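Ferredoxin (Trichomonas vaginalis, PDB 1L5P) carries electrons through its single [2Fe-2S] cluster, linking pyruvate:ferredoxin oxidoreductase to hydrogenase. Local coordinates at residues K12-E17 with A29-A34. Sequence-based numbering, arbitrary orientation.
Sequences KQLKFE and AGLMSA
L14 and K12 are held in the sheet by backbone hydrogen bonds, L14 to I3 and K12 to A5 of the adjoining strand 2-7, and both direct their side chains at the loop that follows helix 22-27. Their chief partner there is L31, and the contact is apolar. L14 and L31 reach toward each other tip to tip, CD1 of L14 lying 3.4 Å from CD1 of L31. That is tighter than normal van der Waals contact, so the exact spacing deserves caution. The CD2 methyl of L14 flanks the same L31 CD1 at 3.9 Å, so the fork of one leucine straddles a single branch of the other. L14 does this with CG rotated well off a staggered position (chi1 -31°), whereas L31 is relaxed. The other branch of L31 serves K12: its CD2 sits 4.0 Å from CD of the lysine. A long lysine suits this exposed edge, since its methylenes can cover a leucine while the charged end probably stays toward solvent. A29 adds a small methyl, with CB 4.4 Å from CD1 of L14, where the chain leaves the helix. G30 then takes a positive phi (77°) in a Schellman motif, a turn glycine adopts easily, and the chain swings round to present L31. Branched leucines suit such a seam, because each also touches a second element: L14 packs on L26 of helix 22-27, L31 on A5 and L93. The contact thus ties the edge strand 10-15 to the exit of the helix laid across the sheet, as in the β-grasp fold of plant-type [2Fe-2S] ferredoxins.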
ATOM      1  N   LYS A  12       4.464  -9.483  -8.751  1.00 46.04           N
ATOM      2  CA  LYS A  12       4.136 -10.554  -7.812  1.00 45.49           C
ATOM      3  C   LYS A  12       2.689 -10.406  -7.370  1.00 45.80           C
ATOM      4  O   LYS A  12       2.334  -9.427  -6.721  1.00 47.44           O
ATOM      5  CB  LYS A  12       5.038 -10.492  -6.577  1.00 47.08           C
ATOM      6  CG  LYS A  12       6.522 -10.441  -6.879  1.00 48.38           C
ATOM      7  CD  LYS A  12       7.318 -11.152  -5.805  1.00 48.84           C
ATOM      8  CE  LYS A  12       8.549 -11.811  -6.401  1.00 50.51           C
ATOM      9  NZ  LYS A  12       9.581 -10.810  -6.790  1.00 48.84           N
ATOM     10  N   GLN A  13       1.852 -11.375  -7.718  1.00 44.92           N
ATOM     11  CA  GLN A  13       0.453 -11.315  -7.334  1.00 45.03           C
ATOM     12  C   GLN A  13       0.272 -11.813  -5.909  1.00 44.37           C
ATOM     13  O   GLN A  13       0.787 -12.867  -5.530  1.00 44.17           O
ATOM     14  CB  GLN A  13      -0.406 -12.144  -8.289  1.00 47.68           C
ATOM     15  CG  GLN A  13      -1.800 -12.445  -7.754  1.00 50.21           C
ATOM     16  CD  GLN A  13      -2.789 -12.743  -8.859  1.00 51.48           C
ATOM     17  OE1 GLN A  13      -2.527 -12.460 -10.028  1.00 54.77           O
ATOM     18  NE2 GLN A  13      -3.935 -13.316  -8.497  1.00 52.39           N
ATOM     19  N   LEU A  14      -0.457 -11.033  -5.120  1.00 43.81           N
ATOM     20  CA  LEU A  14      -0.713 -11.373  -3.730  1.00 42.49           C
ATOM     21  C   LEU A  14      -2.212 -11.398  -3.482  1.00 42.39           C
ATOM     22  O   LEU A  14      -2.956 -10.600  -4.058  1.00 43.01           O
ATOM     23  CB  LEU A  14      -0.055 -10.343  -2.798  1.00 41.62           C
ATOM     24  CG  LEU A  14       1.241  -9.663  -3.261  1.00 42.22           C
ATOM     25  CD1 LEU A  14       1.794  -8.774  -2.155  1.00 41.56           C
ATOM     26  CD2 LEU A  14       2.271 -10.714  -3.638  1.00 42.65           C
ATOM     27  N   LYS A  15      -2.654 -12.325  -2.636  1.00 41.72           N
ATOM     28  CA  LYS A  15      -4.068 -12.442  -2.296  1.00 40.83           C
ATOM     29  C   LYS A  15      -4.298 -11.663  -1.016  1.00 39.60           C
ATOM     30  O   LYS A  15      -3.431 -11.597  -0.154  1.00 37.43           O
ATOM     31  CB  LYS A  15      -4.475 -13.902  -2.067  1.00 42.18           C
ATOM     32  CG  LYS A  15      -3.474 -14.938  -2.555  1.00 46.80           C
ATOM     33  CD  LYS A  15      -4.107 -16.321  -2.635  1.00 47.08           C
ATOM     34  CE  LYS A  15      -4.841 -16.517  -3.955  1.00 52.75           C
ATOM     35  NZ  LYS A  15      -4.289 -15.650  -5.049  1.00 54.67           N
ATOM     36  N   PHE A  16      -5.464 -11.051  -0.895  1.00 40.31           N
ATOM     37  CA  PHE A  16      -5.758 -10.297   0.307  1.00 42.23           C
ATOM     38  C   PHE A  16      -7.126 -10.677   0.815  1.00 45.18           C
ATOM     39  O   PHE A  16      -7.983 -11.147   0.057  1.00 46.30           O
ATOM     40  CB  PHE A  16      -5.704  -8.788   0.045  1.00 38.54           C
ATOM     41  CG  PHE A  16      -6.806  -8.287  -0.837  1.00 35.99           C
ATOM     42  CD1 PHE A  16      -8.123  -8.249  -0.382  1.00 35.72           C
ATOM     43  CD2 PHE A  16      -6.535  -7.873  -2.136  1.00 35.94           C
ATOM     44  CE1 PHE A  16      -9.155  -7.813  -1.209  1.00 35.82           C
ATOM     45  CE2 PHE A  16      -7.561  -7.432  -2.977  1.00 35.44           C
ATOM     46  CZ  PHE A  16      -8.872  -7.404  -2.514  1.00 34.92           C
ATOM     47  N   GLU A  17      -7.318 -10.468   2.109  1.00 47.16           N
ATOM     48  CA  GLU A  17      -8.578 -10.762   2.761  1.00 48.43           C
ATOM     49  C   GLU A  17      -9.236  -9.430   3.103  1.00 47.65           C
ATOM     50  O   GLU A  17      -8.566  -8.508   3.570  1.00 48.82           O
ATOM     51  CB  GLU A  17      -8.314 -11.560   4.031  1.00 50.85           C
ATOM     52  CG  GLU A  17      -8.691 -13.010   3.930  1.00 59.85           C
ATOM     53  CD  GLU A  17      -9.889 -13.346   4.797  1.00 68.24           C
ATOM     54  OE1 GLU A  17      -9.803 -13.162   6.035  1.00 72.63           O
ATOM     55  OE2 GLU A  17     -10.919 -13.790   4.241  1.00 72.18           O
ATOM     56  N   ALA A  29       4.447 -10.543   3.338  1.00 29.24           N
ATOM     57  CA  ALA A  29       4.916 -11.267   2.157  1.00 27.51           C
ATOM     58  C   ALA A  29       6.392 -10.967   1.874  1.00 26.01           C
ATOM     59  O   ALA A  29       6.950 -11.412   0.874  1.00 27.47           O
ATOM     60  CB  ALA A  29       4.068 -10.900   0.946  1.00 25.35           C
ATOM     61  N   GLY A  30       7.016 -10.196   2.756  1.00 26.20           N
ATOM     62  CA  GLY A  30       8.421  -9.875   2.594  1.00 25.78           C
ATOM     63  C   GLY A  30       8.733  -8.814   1.560  1.00 26.98           C
ATOM     64  O   GLY A  30       9.906  -8.518   1.310  1.00 26.39           O
ATOM     65  N   LEU A  31       7.695  -8.233   0.961  1.00 28.08           N
ATOM     66  CA  LEU A  31       7.871  -7.194  -0.055  1.00 28.65           C
ATOM     67  C   LEU A  31       8.136  -5.830   0.585  1.00 29.45           C
ATOM     68  O   LEU A  31       8.758  -4.952  -0.015  1.00 29.95           O
ATOM     69  CB  LEU A  31       6.624  -7.132  -0.941  1.00 27.20           C
ATOM     70  CG  LEU A  31       6.419  -8.399  -1.773  1.00 27.46           C
ATOM     71  CD1 LEU A  31       5.140  -8.297  -2.587  1.00 29.79           C
ATOM     72  CD2 LEU A  31       7.624  -8.597  -2.678  1.00 25.57           C
ATOM     73  N   MET A  32       7.665  -5.667   1.816  1.00 30.47           N
ATOM     74  CA  MET A  32       7.840  -4.418   2.555  1.00 31.31           C
ATOM     75  C   MET A  32       8.166  -4.740   4.019  1.00 31.35           C
ATOM     76  O   MET A  32       7.522  -5.600   4.638  1.00 31.47           O
ATOM     77  CB  MET A  32       6.553  -3.571   2.447  1.00 29.33           C
ATOM     78  CG  MET A  32       6.638  -2.171   3.055  1.00 29.62           C
ATOM     79  SD  MET A  32       5.082  -1.220   2.984  1.00 25.53           S
ATOM     80  CE  MET A  32       5.332  -0.404   1.429  1.00 22.11           C
ATOM     81  N   SER A  33       9.173  -4.058   4.563  1.00 32.74           N
ATOM     82  CA  SER A  33       9.593  -4.273   5.951  1.00 34.73           C
ATOM     83  C   SER A  33       8.793  -3.423   6.931  1.00 34.20           C
ATOM     84  O   SER A  33       8.473  -2.277   6.638  1.00 33.04           O
ATOM     85  CB  SER A  33      11.087  -3.962   6.107  1.00 35.78           C
ATOM     86  OG  SER A  33      11.293  -2.714   6.739  1.00 34.63           O
ATOM     87  N   ALA A  34       8.478  -3.993   8.089  1.00 35.65           N
ATOM     88  CA  ALA A  34       7.716  -3.291   9.112  1.00 39.12           C
ATOM     89  C   ALA A  34       8.655  -2.788  10.212  1.00 41.52           C
ATOM     90  O   ALA A  34       8.215  -2.283  11.248  1.00 45.08           O
ATOM     91  CB  ALA A  34       6.659  -4.223   9.702  1.00 36.92           C
TER